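Local coordinates for protein F1 (PDB 4D2M) that probably blocks apoptosis of infected cells as a viral Bcl-2-like protein that captures the BH3 segment of pro-apoptotic partners such as Bim, at residues N123-N126 / T127-D131; V156-I159 / K160-L164; Q77-T80 / K81-S84. The protein carries 1 engineered substitution. All coordinates share one frame; numbering follows the deposited sequence.

Contact 1: N123-N126 / T127-D131; sequences NEVN and TIMLD. Unlike the reference sequence in segment 127-131: M129 (reference Leu), L130 (reference Met).
The carbonyl oxygen of N123 takes two hydrogen bonds from one residue, T127. T127 N lies 3.0 Å from N123 O, and T127 OG1 stands at 3.0 Å from the same N123 O, reaching it from the opposite face of its plane. OG1 can do so because it lies beside the backbone N of T127 (chi1 -65°), turned back toward the preceding turn. The i to i+4 ladder continues with I128 N to E124 O and M129 N to V125 O. The last rung, L130 N to N126 O, is weak at 3.3 Å. Packing is lighter. V125 and M129 lie side by side, V125 CG1 being 4.0 Å from M129 SD, while L130 CD1 leans on N126 O at 3.4 Å. The amides of N123 and N126 are engaged by the second subunit, N123 with N122 and T168 of that subunit, N126 ND2 with N126 OD1 of the second subunit. Thus one face of helix 118-131 pairs with that subunit, E124 and I128 meet the bound peptide, and V125 packs on T168 of helix 155-169 and T141 of helix 135-150 in the same chain.

Contact 2: V156-I159 / K160-L164; sequences VKTI and KMFTL
K160, I159 and T158 lose the most surface here, and all three sit on one regular alpha-helix, 155-169, of a Bcl-2-like helical bundle. The regularity is measurable: K160 N to V156 O and F162 N to T158 O are both i to i+4 bonds, with N-H...O angles of 160° and 165°. K160 runs its extended aliphatic chain back alongside V156, the two side chains pointing the same way, and K160 CE meets V156 CG1 at 3.7 Å. Nearer its root, K160 CG lies 3.3 Å from V156 O. This pair also forms part of an interface, since V156 and K160 pack on K160 and V156 of the fourth subunit.

T158 works through its methyl. A chi1 of -51° sets OG1 beside the backbone N and leaves CG2 anti to it, which carries the methyl over the face of the F162 ring, a CH-pi contact in which CG2 is 3.9 Å from the ring centroid. The hydroxyl is thereby turned the other way, to N154 O. F162 also packs on M66 of the third subunit and on I145 of helix 135-150.

I159 contributes chiefly its carbonyl. Its side chain packs on I159 of the third subunit, and I159 CD1 comes no closer than 4.4 Å to F162 CD2. Two donors of T163 grip I159 O from opposite faces of its plane: T163 N at 3.0 Å from I159 O, and T163 OG1 at 2.8 Å from that same oxygen.

Contact 3: Q77-T80 / K81-S84; sequences QLPT and KTRS
T80 O is held by two donors of S84, the backbone N at 3.0 Å from T80 O and the hydroxyl OG at 2.8 Å from T80 O. They arrive differently: the backbone N is tilted only 17° from the carbonyl plane, whereas OG sits above it, 40° out. The serine hydroxyl can fold back in this way because OG lies beside its own backbone N (chi1 -49°).

One residue earlier, P79 O receives R83 N at 3.2 Å in a nearly straight bond, plus a weak bond from T82 N. R83 then reaches further back. Its side chain, extended from CG to NE, passes P79 O and brings NE within 3.1 Å of L78 O in a weak bond; NH2 adds another weak bond, to Y75 O in the end of the preceding helix. R83 thus lies along the linker, from the N-cap carbonyl of P79 back to the end of helix 54-77, and both of these side-chain bonds are weak.

The apolar side of the turn is made by T82. Its methyl CG2 fits against the fork of L78, 4.0 Å from both L78 CD1 and L78 CD2, the two side chains crossing at about a right angle. T82 OG1 lies 3.4 Å from both P79 CG and P79 CD, while its hydrogen bond goes to H57 of the third subunit; L78 packs on M60 and K81 forms a salt bridge with E54 of that same subunit.

Together these features belong to a short helix-loop-helix connection: helix 54-77 ends, L78 leaves helical geometry, and P79 takes the N-cap position of helix 80-99.

Overall arrangement
From the N terminus, contact 3 comes first, in the linker between helices 54-77 and 80-99; contact 1 follows on helix 118-131 and contact 2 on helix 155-169. Each is a local turn of continuous chain, so none encloses a long loop, and the three run in series without nesting or crossing. None touches another: the nearest atoms of contacts 1 and 2 are about 7 Å apart, those of 2 and 3 about 13 Å. Even so, helices 118-131 and 155-169 pack on each other within the chain. The assembly adds further ties: contacts 1 and 2 both meet the second subunit, contacts 2 and 3 the third, and contact 1 also borders the bound peptide.

Contact 1: N123-N126 / T127-D131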
loop_
_atom_site.group_PDB
_atom_site.type_symbol
_atom_site.label_atom_id
_atom_site.label_comp_id
_atom_site.label_asym_id
_atom_site.label_seq_id
_atom_site.Cartn_x
_atom_site.Cartn_y
_atom_site.Cartn_z
ATOM N N ASN A 123 -17.451 4.742 2.890
ATOM C CA ASN A 123 -18.735 4.054 2.947
ATOM C C ASN A 123 -19.893 5.011 3.223
ATOM O O ASN A 123 -20.986 4.841 2.682
ATOM C CB ASN A 123 -18.693 2.953 4.014
ATOM C CG ASN A 123 -17.720 1.835 3.663
ATOM O OD1 ASN A 123 -17.289 1.710 2.516
ATOM N ND2 ASN A 123 -17.377 1.012 4.651
ATOM N N GLU A 124 -19.653 6.016 4.059
ATOM C CA GLU A 124 -20.670 7.024 4.345
ATOM C C GLU A 124 -20.921 7.897 3.121
ATOM O O GLU A 124 -22.058 8.264 2.836
ATOM C CB GLU A 124 -20.259 7.895 5.534
ATOM C CG GLU A 124 -20.094 7.137 6.844
ATOM C CD GLU A 124 -21.347 6.391 7.267
ATOM O OE1 GLU A 124 -22.457 6.812 6.877
ATOM O OE2 GLU A 124 -21.220 5.376 7.986
ATOM N N VAL A 125 -19.854 8.233 2.405
ATOM C CA VAL A 125 -19.977 8.981 1.158
ATOM C C VAL A 125 -20.797 8.170 0.162
ATOM O O VAL A 125 -21.704 8.699 -0.482
ATOM C CB VAL A 125 -18.584 9.320 0.565
ATOM C CG1 VAL A 125 -18.680 9.856 -0.868
ATOM C CG2 VAL A 125 -17.878 10.334 1.443
ATOM N N ASN A 126 -20.479 6.885 0.044
ATOM C CA ASN A 126 -21.213 6.000 -0.847
ATOM C C ASN A 126 -22.698 6.003 -0.499
ATOM O O ASN A 126 -23.552 6.066 -1.382
ATOM C CB ASN A 126 -20.649 4.579 -0.778
ATOM C CG ASN A 126 -21.340 3.628 -1.738
ATOM O OD1 ASN A 126 -21.139 3.700 -2.950
ATOM N ND2 ASN A 126 -22.148 2.721 -1.199
ATOM N N THR A 127 -22.993 5.962 0.797
ATOM C CA THR A 127 -24.370 5.948 1.281
ATOM C C THR A 127 -25.111 7.230 0.896
ATOM O O THR A 127 -26.244 7.177 0.421
ATOM C CB THR A 127 -24.415 5.766 2.816
ATOM O OG1 THR A 127 -23.891 4.479 3.162
ATOM C CG2 THR A 127 -25.839 5.877 3.348
ATOM N N ILE A 128 -24.464 8.374 1.100
ATOM C CA ILE A 128 -25.073 9.675 0.814
ATOM C C ILE A 128 -25.425 9.817 -0.663
ATOM O O ILE A 128 -26.493 10.319 -1.010
ATOM C CB ILE A 128 -24.127 10.832 1.229
ATOM C CG1 ILE A 128 -24.104 10.975 2.756
ATOM C CG2 ILE A 128 -24.525 12.157 0.556
ATOM C CD1 ILE A 128 -25.113 11.963 3.332
ATOM N N MET A 129 -24.526 9.366 -1.529
ATOM C CA MET A 129 -24.696 9.548 -2.967
ATOM C C MET A 129 -25.813 8.686 -3.541
ATOM O O MET A 129 -26.384 9.011 -4.581
ATOM C CB MET A 129 -23.391 9.232 -3.693
ATOM C CG MET A 129 -22.334 10.317 -3.571
ATOM S SD MET A 129 -20.750 9.804 -4.255
ATOM C CE MET A 129 -21.255 9.265 -5.889
ATOM N N LEU A 130 -26.114 7.580 -2.869
ATOM C CA LEU A 130 -27.175 6.685 -3.318
ATOM C C LEU A 130 -28.546 7.343 -3.210
ATOM O O LEU A 130 -29.416 7.121 -4.051
ATOM C CB LEU A 130 -27.151 5.392 -2.504
ATOM C CG LEU A 130 -26.483 4.171 -3.140
ATOM C CD1 LEU A 130 -25.211 4.503 -3.906
ATOM C CD2 LEU A 130 -26.163 3.182 -2.050
ATOM N N ASP A 131 -28.731 8.149 -2.169
ATOM C CA ASP A 131 -29.999 8.837 -1.945
ATOM C C ASP A 131 -29.982 10.231 -2.566
ATOM O O ASP A 131 -30.980 10.682 -3.131
ATOM C CB ASP A 131 -30.293 8.929 -0.448
ATOM C CG ASP A 131 -30.353 7.569 0.217
ATOM O OD1 ASP A 131 -31.013 6.663 -0.335
ATOM O OD2 ASP A 131 -29.741 7.403 1.294
#

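Contact 2: V156-I159 / K160-L164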
loop_
_atom_site.group_PDB
_atom_site.type_symbol
_atom_site.label_atom_id
_atom_site.label_comp_id
_atom_site.label_asym_id
_atom_site.label_seq_id
_atom_site.Cartn_x
_atom_site.Cartn_y
_atom_site.Cartn_z
ATOM N N VAL A 156 1.754 7.847 0.015
ATOM C CA VAL A 156 1.140 6.546 -0.239
ATOM C C VAL A 156 -0.304 6.512 0.259
ATOM O O VAL A 156 -1.210 6.113 -0.472
ATOM C CB VAL A 156 1.947 5.412 0.431
ATOM C CG1 VAL A 156 1.241 4.071 0.278
ATOM C CG2 VAL A 156 3.343 5.343 -0.158
ATOM N N LYS A 157 -0.515 6.924 1.505
ATOM C CA LYS A 157 -1.859 6.975 2.068
ATOM C C LYS A 157 -2.737 7.951 1.296
ATOM O O LYS A 157 -3.938 7.733 1.135
ATOM C CB LYS A 157 -1.810 7.371 3.543
ATOM C CG LYS A 157 -1.334 6.263 4.461
ATOM C CD LYS A 157 -1.034 6.794 5.853
ATOM C CE LYS A 157 -0.956 5.673 6.877
ATOM N NZ LYS A 157 -0.420 6.148 8.182
ATOM N N THR A 158 -2.131 9.030 0.817
ATOM C CA THR A 158 -2.872 10.033 0.067
ATOM C C THR A 158 -3.373 9.478 -1.261
ATOM O O THR A 158 -4.543 9.652 -1.606
ATOM C CB THR A 158 -2.021 11.277 -0.215
ATOM O OG1 THR A 158 -1.431 11.748 1.002
ATOM C CG2 THR A 158 -2.883 12.368 -0.805
ATOM N N ILE A 159 -2.490 8.824 -2.011
ATOM C CA ILE A 159 -2.861 8.322 -3.330
ATOM C C ILE A 159 -3.858 7.178 -3.196
ATOM O O ILE A 159 -4.725 7.002 -4.053
ATOM C CB ILE A 159 -1.624 7.862 -4.144
ATOM C CG1 ILE A 159 -2.018 7.518 -5.586
ATOM C CG2 ILE A 159 -0.938 6.671 -3.490
ATOM C CD1 ILE A 159 -2.557 8.701 -6.393
ATOM N N LYS A 160 -3.733 6.409 -2.117
ATOM C CA LYS A 160 -4.715 5.384 -1.787
ATOM C C LYS A 160 -6.093 6.003 -1.596
ATOM O O LYS A 160 -7.094 5.477 -2.081
ATOM C CB LYS A 160 -4.321 4.634 -0.515
ATOM C CG LYS A 160 -3.299 3.525 -0.699
ATOM C CD LYS A 160 -3.226 2.680 0.568
ATOM C CE LYS A 160 -1.866 2.037 0.755
ATOM N NZ LYS A 160 -1.668 1.575 2.158
ATOM N N MET A 161 -6.133 7.118 -0.872
ATOM C CA MET A 161 -7.386 7.809 -0.592
ATOM C C MET A 161 -8.013 8.328 -1.880
ATOM O O MET A 161 -9.211 8.161 -2.105
ATOM C CB MET A 161 -7.152 8.966 0.384
ATOM C CG MET A 161 -8.384 9.828 0.648
ATOM S SD MET A 161 -8.043 11.182 1.787
ATOM C CE MET A 161 -6.875 12.157 0.838
ATOM N N PHE A 162 -7.198 8.968 -2.715
ATOM C CA PHE A 162 -7.666 9.488 -3.999
ATOM C C PHE A 162 -8.271 8.375 -4.847
ATOM O O PHE A 162 -9.361 8.522 -5.399
ATOM C CB PHE A 162 -6.518 10.151 -4.771
ATOM C CG PHE A 162 -6.019 11.437 -4.159
ATOM C CD1 PHE A 162 -6.743 12.102 -3.183
ATOM C CD2 PHE A 162 -4.817 11.986 -4.580
ATOM C CE1 PHE A 162 -6.276 13.288 -2.636
ATOM C CE2 PHE A 162 -4.348 13.169 -4.038
ATOM C CZ PHE A 162 -5.076 13.820 -3.067
ATOM N N THR A 163 -7.558 7.257 -4.939
ATOM C CA THR A 163 -7.973 6.150 -5.790
ATOM C C THR A 163 -9.316 5.593 -5.332
ATOM O O THR A 163 -10.252 5.486 -6.123
ATOM C CB THR A 163 -6.913 5.037 -5.796
ATOM O OG1 THR A 163 -5.665 5.582 -6.246
ATOM C CG2 THR A 163 -7.321 3.890 -6.714
ATOM N N LEU A 164 -9.412 5.267 -4.047
ATOM C CA LEU A 164 -10.646 4.739 -3.480
ATOM C C LEU A 164 -11.821 5.695 -3.674
ATOM O O LEU A 164 -12.847 5.321 -4.239
ATOM C CB LEU A 164 -10.456 4.443 -1.990
ATOM C CG LEU A 164 -11.711 4.099 -1.186
ATOM C CD1 LEU A 164 -12.489 2.966 -1.834
ATOM C CD2 LEU A 164 -11.336 3.735 0.247
#

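Contact 3: Q77-T80 / K81-S84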
loop_
_atom_site.group_PDB
_atom_site.type_symbol
_atom_site.label_atom_id
_atom_site.label_comp_id
_atom_site.label_asym_id
_atom_site.label_seq_id
_atom_site.Cartn_x
_atom_site.Cartn_y
_atom_site.Cartn_z
ATOM N N GLN A 77 -0.596 12.306 -22.604
ATOM C CA GLN A 77 -1.173 11.110 -23.211
ATOM C C GLN A 77 -2.697 11.149 -23.246
ATOM O O GLN A 77 -3.319 10.453 -24.049
ATOM C CB GLN A 77 -0.716 9.865 -22.452
ATOM C CG GLN A 77 0.781 9.613 -22.511
ATOM C CD GLN A 77 1.226 8.540 -21.538
ATOM O OE1 GLN A 77 0.460 7.639 -21.197
ATOM N NE2 GLN A 77 2.468 8.636 -21.079
ATOM N N LEU A 78 -3.297 11.951 -22.374
ATOM C CA LEU A 78 -4.751 12.018 -22.289
ATOM C C LEU A 78 -5.354 12.601 -23.565
ATOM O O LEU A 78 -4.826 13.568 -24.116
ATOM C CB LEU A 78 -5.185 12.856 -21.084
ATOM C CG LEU A 78 -4.860 12.298 -19.694
ATOM C CD1 LEU A 78 -5.405 13.224 -18.617
ATOM C CD2 LEU A 78 -5.405 10.887 -19.511
ATOM N N PRO A 79 -6.465 12.012 -24.044
ATOM C CA PRO A 79 -7.136 12.578 -25.216
ATOM C C PRO A 79 -7.938 13.829 -24.870
ATOM O O PRO A 79 -8.090 14.159 -23.693
ATOM C CB PRO A 79 -8.057 11.445 -25.670
ATOM C CG PRO A 79 -8.367 10.704 -24.424
ATOM C CD PRO A 79 -7.121 10.774 -23.585
ATOM N N THR A 80 -8.447 14.499 -25.897
ATOM C CA THR A 80 -9.203 15.737 -25.736
ATOM C C THR A 80 -10.342 15.597 -24.731
ATOM O O THR A 80 -10.563 16.481 -23.901
ATOM C CB THR A 80 -9.787 16.194 -27.086
ATOM O OG1 THR A 80 -8.737 16.276 -28.057
ATOM C CG2 THR A 80 -10.469 17.552 -26.959
ATOM N N LYS A 81 -11.055 14.479 -24.815
ATOM C CA LYS A 81 -12.223 14.233 -23.978
ATOM C C LYS A 81 -11.879 14.286 -22.493
ATOM O O LYS A 81 -12.606 14.883 -21.697
ATOM C CB LYS A 81 -12.832 12.873 -24.331
ATOM C CG LYS A 81 -13.971 12.432 -23.426
ATOM C CD LYS A 81 -14.619 11.158 -23.942
ATOM C CE LYS A 81 -15.940 11.449 -24.629
ATOM N NZ LYS A 81 -16.511 10.235 -25.270
ATOM N N THR A 82 -10.765 13.661 -22.124
ATOM C CA THR A 82 -10.372 13.574 -20.723
ATOM C C THR A 82 -9.892 14.924 -20.210
ATOM O O THR A 82 -10.134 15.283 -19.058
ATOM C CB THR A 82 -9.259 12.531 -20.512
ATOM O OG1 THR A 82 -9.517 11.378 -21.322
ATOM C CG2 THR A 82 -9.184 12.124 -19.046
ATOM N N ARG A 83 -9.210 15.668 -21.074
ATOM C CA ARG A 83 -8.715 16.992 -20.722
ATOM C C ARG A 83 -9.874 17.954 -20.479
ATOM O O ARG A 83 -9.796 18.821 -19.607
ATOM C CB ARG A 83 -7.801 17.531 -21.821
ATOM C CG ARG A 83 -6.538 16.709 -22.013
ATOM C CD ARG A 83 -5.595 17.347 -23.025
ATOM N NE ARG A 83 -4.425 16.508 -23.265
ATOM C CZ ARG A 83 -3.310 16.922 -23.861
ATOM N NH1 ARG A 83 -3.196 18.175 -24.284
ATOM N NH2 ARG A 83 -2.302 16.077 -24.030
ATOM N N SER A 84 -10.944 17.794 -21.251
ATOM C CA SER A 84 -12.142 18.607 -21.069
ATOM C C SER A 84 -12.763 18.340 -19.701
ATOM O O SER A 84 -13.168 19.264 -18.997
ATOM C CB SER A 84 -13.160 18.321 -22.174
ATOM O OG SER A 84 -12.553 18.373 -23.452
#